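Local atomic coordinates of D-glycero-D-manno-heptose 1-phosphate kinase (PDB entry 3K85), a protein that probably transfers a phosphate group from ATP to a sugar such as D-glycero-D-manno-heptose 1-phosphate. Residues Arg5-Leu10 and Gly335-Lys340; Tyr40-Ile45 and Tyr104-Ala109; Ser50-Ile55 and Ser65-Ser70; Asn56-Gln61 and Lys100-Asn105; Arg90-Glu95 and Leu131-Gly136. All blocks are in the same frame, centred on the assembly; numbering follows the deposited sequence.

Contact 1 of 5, residues Arg5-Leu10 and Gly335-Lys340; sequences RSKAPL and GAHGWK
Arg-5 lays the start of its side chain over one face of the Trp-339 indole. Its CB sits 3.7 Å from the centroid of the Trp-339 six-membered ring, 21° off the ring normal, which makes a CH-pi contact. CD of Arg-5 follows at 3.7 Å from Trp-339 NE1. The guanidinium and indole planes are 15° apart, but the guanidinium does not lie over the indole, since the end of Arg-5 leads away. Trp-339 CG stands between its own backbone N and carbonyl carbon (chi1 66°), and this turn brings the indole back across strand 4-15. Lys-7 CG reaches the edge of the same indole. Lys-7 also runs alongside His-337, pointing the same way, with CG 3.9 Å from His-337 CE1. It makes a cation-pi contact with Tyr-40. The imidazole is held by a nearly straight bond from His-337 ND1 to Gly-335 O, 3.2 Å long and in the ring plane. Ala-8 CB meets Ala-336 CB at 3.6 Å, and Ser-6 OG bonds to Cys-122 O. Paired backbone hydrogen bonds, Arg-5 with Trp-339 and Lys-7 with His-337, zip the antiparallel strands together. Both basic side chains thus pack their aliphatic parts against aromatic rings.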
# COMPACT_ATOMS: atom_id res chain seq x y z
N ARG A 5 -19.39 -18.26 7.89
CA ARG A 5 -18.86 -18.59 6.57
C ARG A 5 -17.57 -17.80 6.39
O ARG A 5 -17.36 -16.80 7.08
CB ARG A 5 -19.85 -18.22 5.46
CG ARG A 5 -21.19 -18.97 5.48
CD ARG A 5 -22.09 -18.45 4.36
NE ARG A 5 -23.19 -19.35 4.01
CZ ARG A 5 -24.36 -19.40 4.62
NH1 ARG A 5 -24.62 -18.60 5.64
NH2 ARG A 5 -25.29 -20.25 4.21
N SER A 6 -16.71 -18.24 5.49
CA SER A 6 -15.47 -17.53 5.25
C SER A 6 -15.01 -17.90 3.86
O SER A 6 -15.50 -18.86 3.30
CB SER A 6 -14.39 -17.95 6.26
OG SER A 6 -13.86 -19.24 5.96
N LYS A 7 -14.09 -17.12 3.31
CA LYS A 7 -13.52 -17.39 2.01
C LYS A 7 -12.18 -16.68 1.93
O LYS A 7 -11.98 -15.65 2.57
CB LYS A 7 -14.44 -16.91 0.86
CG LYS A 7 -14.71 -15.44 0.81
CD LYS A 7 -15.76 -15.08 -0.23
CE LYS A 7 -15.18 -14.83 -1.60
NZ LYS A 7 -16.21 -14.21 -2.50
N ALA A 8 -11.26 -17.26 1.17
CA ALA A 8 -9.92 -16.69 1.02
C ALA A 8 -9.54 -16.79 -0.44
O ALA A 8 -9.89 -17.76 -1.12
CB ALA A 8 -8.91 -17.46 1.88
N PRO A 9 -8.82 -15.79 -0.96
CA PRO A 9 -8.43 -15.83 -2.36
C PRO A 9 -7.11 -16.54 -2.63
O PRO A 9 -6.27 -16.70 -1.74
CB PRO A 9 -8.36 -14.34 -2.72
CG PRO A 9 -7.78 -13.75 -1.48
CD PRO A 9 -8.54 -14.47 -0.36
N LEU A 10 -6.94 -16.98 -3.87
CA LEU A 10 -5.72 -17.65 -4.30
C LEU A 10 -4.88 -16.49 -4.80
O LEU A 10 -5.32 -15.35 -4.76
CB LEU A 10 -6.01 -18.64 -5.44
CG LEU A 10 -6.93 -19.82 -5.10
CD1 LEU A 10 -7.32 -20.52 -6.39
CD2 LEU A 10 -6.23 -20.80 -4.15
N GLY A 335 -8.43 -9.67 1.52
CA GLY A 335 -7.86 -10.92 1.96
C GLY A 335 -8.99 -11.76 2.52
O GLY A 335 -10.16 -11.42 2.37
N ALA A 336 -8.63 -12.85 3.18
CA ALA A 336 -9.61 -13.75 3.76
C ALA A 336 -10.52 -13.07 4.78
O ALA A 336 -10.08 -12.21 5.54
CB ALA A 336 -8.88 -14.91 4.43
N HIS A 337 -11.79 -13.44 4.79
CA HIS A 337 -12.72 -12.86 5.75
C HIS A 337 -13.88 -13.80 6.06
O HIS A 337 -14.18 -14.71 5.28
CB HIS A 337 -13.25 -11.52 5.25
CG HIS A 337 -14.00 -11.60 3.95
ND1 HIS A 337 -13.36 -11.60 2.73
CD2 HIS A 337 -15.32 -11.72 3.69
CE1 HIS A 337 -14.26 -11.71 1.77
NE2 HIS A 337 -15.46 -11.79 2.32
N GLY A 338 -14.50 -13.57 7.21
CA GLY A 338 -15.62 -14.38 7.62
C GLY A 338 -16.80 -13.53 8.01
O GLY A 338 -16.67 -12.32 8.22
N TRP A 339 -17.97 -14.15 8.08
CA TRP A 339 -19.18 -13.45 8.45
C TRP A 339 -20.13 -14.43 9.12
O TRP A 339 -20.01 -15.64 8.93
CB TRP A 339 -19.81 -12.78 7.21
CG TRP A 339 -20.34 -13.67 6.11
CD1 TRP A 339 -21.64 -14.06 5.92
CD2 TRP A 339 -19.60 -14.24 5.02
NE1 TRP A 339 -21.75 -14.82 4.78
CE2 TRP A 339 -20.52 -14.95 4.21
CE3 TRP A 339 -18.25 -14.22 4.65
CZ2 TRP A 339 -20.13 -15.62 3.05
CZ3 TRP A 339 -17.87 -14.89 3.49
CH2 TRP A 339 -18.80 -15.58 2.71
N LYS A 340 -21.03 -13.91 9.94
CA LYS A 340 -21.98 -14.76 10.63
C LYS A 340 -23.37 -14.58 10.06
O LYS A 340 -23.76 -13.48 9.68
CB LYS A 340 -22.00 -14.44 12.13
CG LYS A 340 -20.79 -14.93 12.91
CD LYS A 340 -21.06 -14.91 14.42
CE LYS A 340 -20.03 -15.73 15.20
NZ LYS A 340 -20.40 -15.92 16.64

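Contact 2 of 5, residues Tyr40-Ile45 and Tyr104-Ala109; sequences YAYCTI and YNDAPA
Asp-106 OD2 takes two hydrogen bonds from strand 39-47. Tyr-42 OH donates to the syn lone pair of Asp-106 OD2 at 2.8 Å. The backbone N of Tyr-40 comes to Asp-106 OD2 from the anti side at 3.1 Å, 25° out of the carboxylate plane. Asp-106 N answers with a bond to Tyr-40 O. Two residues along, Tyr-42 N gives a straight 2.9 Å bond to Tyr-104 O, and the return bond is weak. Asn-105 OD1 accepts from Ala-107 N in an Asx turn, whereas Asn-105 ND2 is buried without a partner. Outside this polar core, the Tyr-42 and Tyr-104 rings lie nearly parallel but slid apart, centroids 4.5 Å from each other and planes at 20°. Tyr-104 CG stands between its backbone N and carbonyl carbon (chi1 77°), which brings its ring over Tyr-42. Tyr-104 OH stands over the centre of the Tyr-42 ring, and Tyr-40 CB lies on its opposite face. Strand 39-47 runs between strands 4-15 and 99-105, and Ala-41 and Asn-105 face helix 115-131.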
# COMPACT_ATOMS: atom_id res chain seq x y z
N TYR A 40 -11.40 -18.42 -5.17
CA TYR A 40 -11.38 -18.64 -3.73
C TYR A 40 -11.49 -20.05 -3.15
O TYR A 40 -11.64 -21.04 -3.86
CB TYR A 40 -12.51 -17.82 -3.11
CG TYR A 40 -12.55 -16.36 -3.53
CD1 TYR A 40 -11.95 -15.38 -2.73
CD2 TYR A 40 -13.24 -15.95 -4.68
CE1 TYR A 40 -12.05 -14.02 -3.05
CE2 TYR A 40 -13.35 -14.60 -5.01
CZ TYR A 40 -12.75 -13.64 -4.19
OH TYR A 40 -12.87 -12.29 -4.48
N ALA A 41 -11.44 -20.08 -1.82
CA ALA A 41 -11.59 -21.27 -1.00
C ALA A 41 -12.76 -20.84 -0.12
O ALA A 41 -12.76 -19.73 0.40
CB ALA A 41 -10.34 -21.51 -0.14
N TYR A 42 -13.76 -21.69 0.05
CA TYR A 42 -14.89 -21.30 0.87
C TYR A 42 -15.04 -22.31 1.97
O TYR A 42 -14.61 -23.44 1.85
CB TYR A 42 -16.19 -21.26 0.06
CG TYR A 42 -16.09 -20.53 -1.26
CD1 TYR A 42 -16.70 -19.28 -1.46
CD2 TYR A 42 -15.39 -21.09 -2.33
CE1 TYR A 42 -16.63 -18.63 -2.71
CE2 TYR A 42 -15.30 -20.45 -3.56
CZ TYR A 42 -15.92 -19.23 -3.75
OH TYR A 42 -15.78 -18.61 -4.98
N CYS A 43 -15.67 -21.89 3.05
CA CYS A 43 -15.88 -22.77 4.17
C CYS A 43 -17.03 -22.24 4.99
O CYS A 43 -17.16 -21.04 5.18
CB CYS A 43 -14.61 -22.85 5.03
SG CYS A 43 -14.86 -23.64 6.66
N THR A 44 -17.91 -23.13 5.42
CA THR A 44 -18.99 -22.69 6.28
C THR A 44 -19.01 -23.65 7.45
O THR A 44 -18.81 -24.86 7.28
CB THR A 44 -20.37 -22.65 5.58
OG1 THR A 44 -21.36 -23.21 6.45
CG2 THR A 44 -20.33 -23.38 4.26
N ILE A 45 -19.18 -23.10 8.64
CA ILE A 45 -19.20 -23.89 9.85
C ILE A 45 -20.46 -23.55 10.64
O ILE A 45 -20.76 -22.39 10.90
CB ILE A 45 -17.94 -23.61 10.72
CG1 ILE A 45 -16.69 -24.08 9.99
CG2 ILE A 45 -18.05 -24.34 12.06
CD1 ILE A 45 -15.40 -23.86 10.76
N TYR A 104 -14.88 -26.25 -0.07
CA TYR A 104 -14.62 -26.41 -1.50
C TYR A 104 -13.73 -25.28 -2.00
O TYR A 104 -13.69 -24.20 -1.42
CB TYR A 104 -15.92 -26.54 -2.32
CG TYR A 104 -16.72 -25.30 -2.58
CD1 TYR A 104 -16.44 -24.49 -3.69
CD2 TYR A 104 -17.79 -24.94 -1.76
CE1 TYR A 104 -17.21 -23.34 -3.96
CE2 TYR A 104 -18.57 -23.81 -2.02
CZ TYR A 104 -18.27 -23.01 -3.12
OH TYR A 104 -19.02 -21.87 -3.36
N ASN A 105 -12.98 -25.57 -3.06
CA ASN A 105 -12.02 -24.65 -3.65
C ASN A 105 -12.34 -24.45 -5.14
O ASN A 105 -13.02 -25.28 -5.73
CB ASN A 105 -10.62 -25.24 -3.48
CG ASN A 105 -9.52 -24.20 -3.53
OD1 ASN A 105 -9.21 -23.65 -4.59
ND2 ASN A 105 -8.91 -23.92 -2.37
N ASP A 106 -11.87 -23.35 -5.72
CA ASP A 106 -12.10 -23.08 -7.14
C ASP A 106 -10.92 -23.55 -7.97
O ASP A 106 -10.89 -23.35 -9.19
CB ASP A 106 -12.32 -21.58 -7.40
CG ASP A 106 -13.66 -21.08 -6.89
OD1 ASP A 106 -14.63 -21.85 -6.91
OD2 ASP A 106 -13.73 -19.90 -6.48
N ALA A 107 -9.93 -24.16 -7.32
CA ALA A 107 -8.75 -24.65 -8.02
C ALA A 107 -8.26 -25.99 -7.45
O ALA A 107 -8.24 -26.19 -6.23
CB ALA A 107 -7.64 -23.62 -7.96
N PRO A 108 -7.87 -26.93 -8.33
CA PRO A 108 -7.37 -28.27 -7.98
C PRO A 108 -6.11 -28.34 -7.11
O PRO A 108 -5.50 -27.32 -6.78
CB PRO A 108 -7.19 -28.93 -9.35
CG PRO A 108 -6.87 -27.77 -10.25
CD PRO A 108 -7.86 -26.74 -9.80
N ALA A 109 -5.73 -29.57 -6.75
CA ALA A 109 -4.57 -29.85 -5.89
C ALA A 109 -3.25 -29.18 -6.29
O ALA A 109 -2.68 -28.42 -5.50
CB ALA A 109 -4.36 -31.37 -5.80

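Contact 3 of 5, residues Ser50-Ile55 and Ser65-Ser70; sequences SGRIEI and SYLSMS
Arg-52 folds back over the partner strand and runs beside Leu-67, whose CD2 sits over one face of the guanidinium. Leu-67 CD2 is 3.5 Å above the centre of the Arg-52 guanidinium plane. Bends at chi2 (58°) and chi3 (141°) bring the group round to this place. The backbone N of Tyr-66 lies at the guanidinium edge, but both groups are donors. Arg-52 NH1 is also close to Ser-65 OG, at an angle too poor for a hydrogen bond. With a serine in place of Arg-52, the Leu-67 methyl would probably lose the flat group it rests on. On the other face, Ile-53 CG2 packs against Tyr-66 CB at 3.6 Å, and Ile-55 CD1 touches the Tyr-66 ring obliquely. Tyr-66 OH bonds to Lys-82 NZ. The backbones join by Ile-53 N to Tyr-66 O at 3.0 Å and by Tyr-66 N to Ile-53 O at 3.1 Å. Farther out, Ser-68 N bonds to Gly-51 O, and Ser-68 OG to Lys-97 O. This is the antiparallel beta hairpin of strands 52-57 and 62-67.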
# COMPACT_ATOMS: atom_id res chain seq x y z
N SER A 50 -25.41 -32.23 18.35
CA SER A 50 -25.56 -33.65 18.08
C SER A 50 -24.43 -34.48 18.69
O SER A 50 -24.54 -35.70 18.83
CB SER A 50 -25.61 -33.91 16.58
OG SER A 50 -24.31 -33.88 16.00
N GLY A 51 -23.33 -33.82 19.05
CA GLY A 51 -22.21 -34.53 19.63
C GLY A 51 -21.37 -35.16 18.54
O GLY A 51 -20.54 -36.04 18.80
N ARG A 52 -21.57 -34.72 17.31
CA ARG A 52 -20.82 -35.26 16.18
C ARG A 52 -20.06 -34.15 15.46
O ARG A 52 -20.24 -32.96 15.74
CB ARG A 52 -21.79 -35.95 15.20
CG ARG A 52 -21.29 -37.27 14.60
CD ARG A 52 -20.95 -38.30 15.68
NE ARG A 52 -21.34 -39.67 15.34
CZ ARG A 52 -20.90 -40.35 14.29
NH1 ARG A 52 -20.03 -39.81 13.44
NH2 ARG A 52 -21.33 -41.59 14.08
N ILE A 53 -19.19 -34.53 14.54
CA ILE A 53 -18.42 -33.58 13.76
C ILE A 53 -18.45 -34.10 12.33
O ILE A 53 -17.76 -35.05 11.98
CB ILE A 53 -16.97 -33.45 14.25
CG1 ILE A 53 -16.14 -32.73 13.19
CG2 ILE A 53 -16.41 -34.82 14.57
CD1 ILE A 53 -14.68 -32.59 13.55
N GLU A 54 -19.26 -33.44 11.51
CA GLU A 54 -19.44 -33.83 10.13
C GLU A 54 -18.59 -33.02 9.16
O GLU A 54 -18.63 -31.79 9.16
CB GLU A 54 -20.92 -33.68 9.77
CG GLU A 54 -21.83 -34.34 10.80
CD GLU A 54 -23.30 -34.12 10.50
OE1 GLU A 54 -23.75 -34.52 9.40
OE2 GLU A 54 -24.01 -33.56 11.37
N ILE A 55 -17.83 -33.73 8.33
CA ILE A 55 -16.96 -33.10 7.34
C ILE A 55 -17.38 -33.36 5.89
O ILE A 55 -17.47 -34.51 5.44
CB ILE A 55 -15.52 -33.59 7.55
CG1 ILE A 55 -14.98 -33.04 8.87
CG2 ILE A 55 -14.65 -33.18 6.37
CD1 ILE A 55 -13.63 -33.59 9.27
N SER A 65 -18.42 -38.62 8.92
CA SER A 65 -18.90 -38.16 10.21
C SER A 65 -17.95 -38.80 11.23
O SER A 65 -17.49 -39.92 11.01
CB SER A 65 -20.33 -38.65 10.42
OG SER A 65 -20.90 -38.10 11.60
N TYR A 66 -17.64 -38.09 12.31
CA TYR A 66 -16.75 -38.59 13.35
C TYR A 66 -17.33 -38.25 14.72
O TYR A 66 -18.09 -37.29 14.86
CB TYR A 66 -15.37 -37.95 13.25
CG TYR A 66 -14.60 -38.28 12.00
CD1 TYR A 66 -13.81 -39.42 11.92
CD2 TYR A 66 -14.64 -37.42 10.90
CE1 TYR A 66 -13.08 -39.71 10.76
CE2 TYR A 66 -13.91 -37.69 9.75
CZ TYR A 66 -13.13 -38.83 9.68
OH TYR A 66 -12.41 -39.09 8.54
N LEU A 67 -16.96 -39.04 15.72
CA LEU A 67 -17.43 -38.80 17.07
C LEU A 67 -16.68 -37.57 17.60
O LEU A 67 -15.45 -37.49 17.51
CB LEU A 67 -17.13 -40.03 17.94
CG LEU A 67 -17.06 -41.34 17.14
CD1 LEU A 67 -16.71 -42.48 18.08
CD2 LEU A 67 -18.39 -41.61 16.43
N SER A 68 -17.43 -36.60 18.12
CA SER A 68 -16.86 -35.36 18.64
C SER A 68 -15.73 -35.62 19.65
O SER A 68 -15.97 -36.14 20.74
CB SER A 68 -17.97 -34.52 19.28
OG SER A 68 -17.50 -33.26 19.70
N MSE A 69 -14.51 -35.24 19.27
CA MSE A 69 -13.32 -35.43 20.11
C MSE A 69 -12.56 -34.13 20.35
O MSE A 69 -12.93 -33.09 19.81
CB MSE A 69 -12.37 -36.42 19.45
CG MSE A 69 -12.98 -37.75 19.08
SE MSE A 69 -11.63 -38.90 18.37
CE MSE A 69 -12.30 -39.10 16.54
N SER A 70 -11.50 -34.18 21.15
CA SER A 70 -10.69 -33.00 21.41
C SER A 70 -9.65 -32.90 20.30
O SER A 70 -9.23 -31.81 19.92
CB SER A 70 -9.97 -33.11 22.76
OG SER A 70 -10.86 -32.89 23.83

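Contact 4 of 5, residues Asn56-Gln61 and Lys100-Asn105; sequences NAYDAQ and KITTYN
Tyr-58 brings its ring edge to strand 99-105. Thr-103 O and Thr-102 CG2 both lie in the ring plane at that edge, and Thr-102 CG2 is 4.0 Å from Tyr-58 CE2. Tyr-58 CB also rests on Tyr-104 CB at 3.8 Å. Three backbone bonds fasten the segments: Asn-56 N to Ile-101 O, Thr-103 N to Asn-56 O, and Tyr-58 N to Thr-103 O. The first is nearly straight (171°), the last bent (133°). Asn-56 pairs with Thr-102 and Ala-57 with Thr-103. The two strands are parallel neighbours in the large mixed sheet, consistent with the S5-like N-terminal domain of GHMP kinases. Past Ala-57 the chain leaves the strand, and Tyr-58 turns back beside it. Its ring is held there by Asn-56 ND2, which donates to Tyr-58 OH at 2.9 Å. The carboxamide can reach because Asn-56 CG is anti to the backbone N (chi1 -179°). On the other face, Ala-57 CB meets Thr-103 CB at 3.9 Å. Thr-103 OG1 makes a weak bond to Thr-102 O. Behind this face, Ile-81 of helix 79-91 touches Ala-57, Ile-101 and Thr-103. Met-119 of helix 115-131 touches Asp-59, Thr-103 and Asn-105.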
# COMPACT_ATOMS: atom_id res chain seq x y z
N ASN A 56 -17.66 -32.29 5.16
CA ASN A 56 -18.04 -32.41 3.76
C ASN A 56 -17.10 -31.51 2.96
O ASN A 56 -17.43 -30.36 2.64
CB ASN A 56 -19.50 -31.99 3.57
CG ASN A 56 -19.96 -32.10 2.13
OD1 ASN A 56 -19.33 -32.79 1.32
ND2 ASN A 56 -21.07 -31.44 1.80
N ALA A 57 -15.91 -32.03 2.65
CA ALA A 57 -14.89 -31.29 1.93
C ALA A 57 -14.70 -31.72 0.47
O ALA A 57 -14.00 -32.68 0.18
CB ALA A 57 -13.56 -31.42 2.67
N TYR A 58 -15.32 -30.98 -0.43
CA TYR A 58 -15.22 -31.28 -1.85
C TYR A 58 -13.77 -31.18 -2.35
O TYR A 58 -13.41 -31.80 -3.36
CB TYR A 58 -16.12 -30.32 -2.64
CG TYR A 58 -17.59 -30.46 -2.27
CD1 TYR A 58 -18.45 -31.27 -3.01
CD2 TYR A 58 -18.09 -29.85 -1.13
CE1 TYR A 58 -19.77 -31.46 -2.62
CE2 TYR A 58 -19.40 -30.04 -0.72
CZ TYR A 58 -20.24 -30.85 -1.47
OH TYR A 58 -21.54 -31.06 -1.05
N ASP A 59 -12.94 -30.42 -1.64
CA ASP A 59 -11.55 -30.24 -2.04
C ASP A 59 -10.67 -31.40 -1.61
O ASP A 59 -9.78 -31.82 -2.34
CB ASP A 59 -10.99 -28.93 -1.45
CG ASP A 59 -11.15 -28.85 0.05
OD1 ASP A 59 -12.29 -29.01 0.51
OD2 ASP A 59 -10.14 -28.64 0.76
N ALA A 60 -10.91 -31.92 -0.41
CA ALA A 60 -10.14 -33.05 0.09
C ALA A 60 -10.85 -34.34 -0.34
O ALA A 60 -10.40 -35.44 -0.02
CB ALA A 60 -10.03 -32.99 1.60
N GLN A 61 -11.95 -34.18 -1.07
CA GLN A 61 -12.73 -35.31 -1.56
C GLN A 61 -13.09 -36.25 -0.42
O GLN A 61 -12.89 -37.46 -0.52
CB GLN A 61 -11.95 -36.04 -2.65
CG GLN A 61 -11.92 -35.31 -3.98
CD GLN A 61 -10.80 -35.78 -4.88
OE1 GLN A 61 -10.75 -35.46 -6.07
NE2 GLN A 61 -9.87 -36.55 -4.32
N LYS A 100 -20.90 -28.94 11.92
CA LYS A 100 -20.94 -29.40 10.55
C LYS A 100 -20.04 -28.41 9.82
O LYS A 100 -20.13 -27.21 10.05
CB LYS A 100 -22.37 -29.33 10.02
CG LYS A 100 -22.60 -30.05 8.69
CD LYS A 100 -24.01 -29.81 8.11
CE LYS A 100 -25.14 -30.44 8.95
NZ LYS A 100 -25.40 -29.76 10.26
N ILE A 101 -19.15 -28.91 8.96
CA ILE A 101 -18.25 -28.03 8.23
C ILE A 101 -18.13 -28.42 6.76
O ILE A 101 -17.81 -29.57 6.44
CB ILE A 101 -16.84 -27.99 8.90
CG1 ILE A 101 -15.93 -27.04 8.12
CG2 ILE A 101 -16.25 -29.38 8.97
CD1 ILE A 101 -14.53 -26.93 8.69
N THR A 102 -18.39 -27.46 5.88
CA THR A 102 -18.34 -27.70 4.44
C THR A 102 -17.17 -27.00 3.79
O THR A 102 -16.81 -25.89 4.16
CB THR A 102 -19.63 -27.23 3.78
OG1 THR A 102 -20.71 -27.94 4.39
CG2 THR A 102 -19.61 -27.49 2.29
N THR A 103 -16.58 -27.62 2.78
CA THR A 103 -15.41 -27.03 2.17
C THR A 103 -15.25 -27.28 0.68
O THR A 103 -15.46 -28.40 0.22
CB THR A 103 -14.15 -27.56 2.89
OG1 THR A 103 -14.05 -26.97 4.19
CG2 THR A 103 -12.92 -27.22 2.13
N TYR A 104 -14.88 -26.25 -0.07
CA TYR A 104 -14.62 -26.41 -1.50
C TYR A 104 -13.73 -25.28 -2.00
O TYR A 104 -13.69 -24.20 -1.42
CB TYR A 104 -15.92 -26.54 -2.32
CG TYR A 104 -16.72 -25.30 -2.58
CD1 TYR A 104 -16.44 -24.49 -3.69
CD2 TYR A 104 -17.79 -24.94 -1.76
CE1 TYR A 104 -17.21 -23.34 -3.96
CE2 TYR A 104 -18.57 -23.81 -2.02
CZ TYR A 104 -18.27 -23.01 -3.12
OH TYR A 104 -19.02 -21.87 -3.36
N ASN A 105 -12.98 -25.57 -3.06
CA ASN A 105 -12.02 -24.65 -3.65
C ASN A 105 -12.34 -24.45 -5.14
O ASN A 105 -13.02 -25.28 -5.73
CB ASN A 105 -10.62 -25.24 -3.48
CG ASN A 105 -9.52 -24.20 -3.53
OD1 ASN A 105 -9.21 -23.65 -4.59
ND2 ASN A 105 -8.91 -23.92 -2.37

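Contact 5 of 5, residues Arg90-Glu95 and Leu131-Gly136; sequences RDYRLE and LSLPLG
The Tyr-92 ring takes Leu-133 CD2 over the centre of one face. That methyl lies 3.9 Å from the Tyr-92 centroid, only 7° off the ring normal, in a CH-pi contact. Pro-134 CD approaches the ring obliquely, 4.0 Å from Tyr-92 CE1. At the end of the side chain, Tyr-92 OH comes up against the branch point of Leu-135, 3.3 Å from CG. With Tyr-92 CG anti to the carbonyl carbon (chi1 -64°), the ring reaches across from the end of helix 79-91 to the loop. Beside it, Leu-94 CD1 meets Leu-131 CD1 at 4.0 Å. Replacing Tyr-92 by a glycine is likely to rob Leu-133, Pro-134 and Leu-135 of their common partner and open a gap between helix end and loop. Both segments come where a helix stops. Arg-93, with positive phi, closes helix 79-91 in a Schellman motif, and Ser-132 does the same for helix 115-131. Pro-134 then centres an inverse gamma turn. Ile-88 of helix 79-91 touches Leu-94, Leu-131 and Leu-133. Apolar side chains and one ring face join the segments, with the Tyr-92 hydroxyl against Leu-135; no polar bond links them, so shape fit sets how they meet.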
# COMPACT_ATOMS: atom_id res chain seq x y z
N ARG A 90 -6.07 -27.18 20.78
CA ARG A 90 -4.89 -27.13 21.63
C ARG A 90 -4.53 -25.72 22.09
O ARG A 90 -4.51 -25.43 23.28
CB ARG A 90 -3.67 -27.72 20.91
CG ARG A 90 -3.76 -29.21 20.66
CD ARG A 90 -2.37 -29.79 20.61
NE ARG A 90 -1.59 -29.24 19.51
CZ ARG A 90 -1.77 -29.57 18.23
NH1 ARG A 90 -2.72 -30.45 17.90
NH2 ARG A 90 -1.01 -29.03 17.29
N ASP A 91 -4.23 -24.86 21.12
CA ASP A 91 -3.86 -23.48 21.42
C ASP A 91 -4.79 -22.74 22.35
O ASP A 91 -4.35 -21.91 23.14
CB ASP A 91 -3.70 -22.69 20.12
CG ASP A 91 -2.37 -22.96 19.45
OD1 ASP A 91 -1.59 -23.77 20.00
OD2 ASP A 91 -2.11 -22.37 18.38
N TYR A 92 -6.08 -23.04 22.28
CA TYR A 92 -7.02 -22.36 23.14
C TYR A 92 -7.58 -23.24 24.26
O TYR A 92 -8.46 -22.81 25.01
CB TYR A 92 -8.12 -21.74 22.27
CG TYR A 92 -7.54 -20.68 21.35
CD1 TYR A 92 -7.25 -19.41 21.84
CD2 TYR A 92 -7.15 -21.00 20.05
CE1 TYR A 92 -6.57 -18.48 21.06
CE2 TYR A 92 -6.46 -20.08 19.26
CZ TYR A 92 -6.17 -18.82 19.78
OH TYR A 92 -5.45 -17.91 19.05
N ARG A 93 -7.04 -24.46 24.37
CA ARG A 93 -7.44 -25.41 25.41
C ARG A 93 -8.96 -25.50 25.50
O ARG A 93 -9.53 -25.37 26.58
CB ARG A 93 -6.90 -24.97 26.76
CG ARG A 93 -5.41 -24.65 26.80
CD ARG A 93 -5.05 -24.04 28.16
NE ARG A 93 -5.79 -24.69 29.24
CZ ARG A 93 -5.64 -24.43 30.54
NH1 ARG A 93 -4.75 -23.53 30.95
NH2 ARG A 93 -6.38 -25.08 31.44
N LEU A 94 -9.61 -25.76 24.37
CA LEU A 94 -11.07 -25.82 24.34
C LEU A 94 -11.65 -27.23 24.48
O LEU A 94 -10.99 -28.22 24.15
CB LEU A 94 -11.56 -25.20 23.03
CG LEU A 94 -10.93 -23.85 22.69
CD1 LEU A 94 -11.32 -23.44 21.27
CD2 LEU A 94 -11.38 -22.81 23.71
N GLU A 95 -12.89 -27.29 24.96
CA GLU A 95 -13.60 -28.56 25.13
C GLU A 95 -13.99 -29.07 23.76
O GLU A 95 -14.11 -28.29 22.81
CB GLU A 95 -14.86 -28.35 25.97
CG GLU A 95 -14.61 -27.85 27.37
CD GLU A 95 -15.89 -27.61 28.15
OE1 GLU A 95 -16.64 -28.58 28.41
OE2 GLU A 95 -16.16 -26.44 28.51
N LEU A 131 -15.26 -18.81 16.83
CA LEU A 131 -14.92 -18.71 18.24
C LEU A 131 -14.33 -17.37 18.73
O LEU A 131 -13.66 -17.33 19.76
CB LEU A 131 -13.95 -19.85 18.59
CG LEU A 131 -14.30 -21.19 17.93
CD1 LEU A 131 -13.11 -22.13 17.99
CD2 LEU A 131 -15.51 -21.80 18.60
N SER A 132 -14.59 -16.28 18.01
CA SER A 132 -14.08 -14.96 18.38
C SER A 132 -12.63 -15.03 18.87
O SER A 132 -12.30 -14.46 19.92
CB SER A 132 -14.95 -14.33 19.46
OG SER A 132 -16.28 -14.16 19.01
N LEU A 133 -11.78 -15.71 18.12
CA LEU A 133 -10.38 -15.86 18.47
C LEU A 133 -9.57 -14.59 18.24
O LEU A 133 -9.78 -13.88 17.26
CB LEU A 133 -9.76 -17.01 17.66
CG LEU A 133 -10.47 -18.36 17.75
CD1 LEU A 133 -9.84 -19.32 16.77
CD2 LEU A 133 -10.39 -18.90 19.16
N PRO A 134 -8.62 -14.29 19.14
CA PRO A 134 -7.79 -13.09 19.01
C PRO A 134 -6.64 -13.26 18.00
O PRO A 134 -5.47 -13.11 18.37
CB PRO A 134 -7.29 -12.87 20.43
CG PRO A 134 -7.10 -14.28 20.91
CD PRO A 134 -8.36 -14.97 20.42
N LEU A 135 -6.97 -13.54 16.74
CA LEU A 135 -5.95 -13.73 15.70
C LEU A 135 -6.12 -12.78 14.52
O LEU A 135 -7.11 -12.85 13.81
CB LEU A 135 -5.97 -15.17 15.19
CG LEU A 135 -5.50 -16.27 16.14
CD1 LEU A 135 -5.76 -17.65 15.54
CD2 LEU A 135 -4.02 -16.08 16.42
N GLY A 136 -5.13 -11.91 14.31
CA GLY A 136 -5.19 -10.97 13.20
C GLY A 136 -4.41 -11.46 12.00
O GLY A 136 -3.97 -12.61 11.96

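In the fold
Contacts 1, 2, 3 and 4 all belong to one mixed sheet, whereas contact 5 joins loop segments at helix ends. Strands 4-15 and 39-47 pair directly, so contacts 1 and 2 adjoin. Contacts 2 and 4 share Tyr-104 and Asn-105 on strand 99-105, and contacts 3 and 4 share strand 52-57. Contacts 1, 3 and 4 are partly buried; contacts 2 and 5 lie at the surface. Contact 3 is the farthest out, about 29 Å from contact centre to chain centre, against about 12 Å for contact 2. Backbone bonding runs antiparallel in contacts 1 to 3 and parallel in contact 4. Contact 2 adds a carboxylate grip; contact 5 is mostly apolar, without a polar bond.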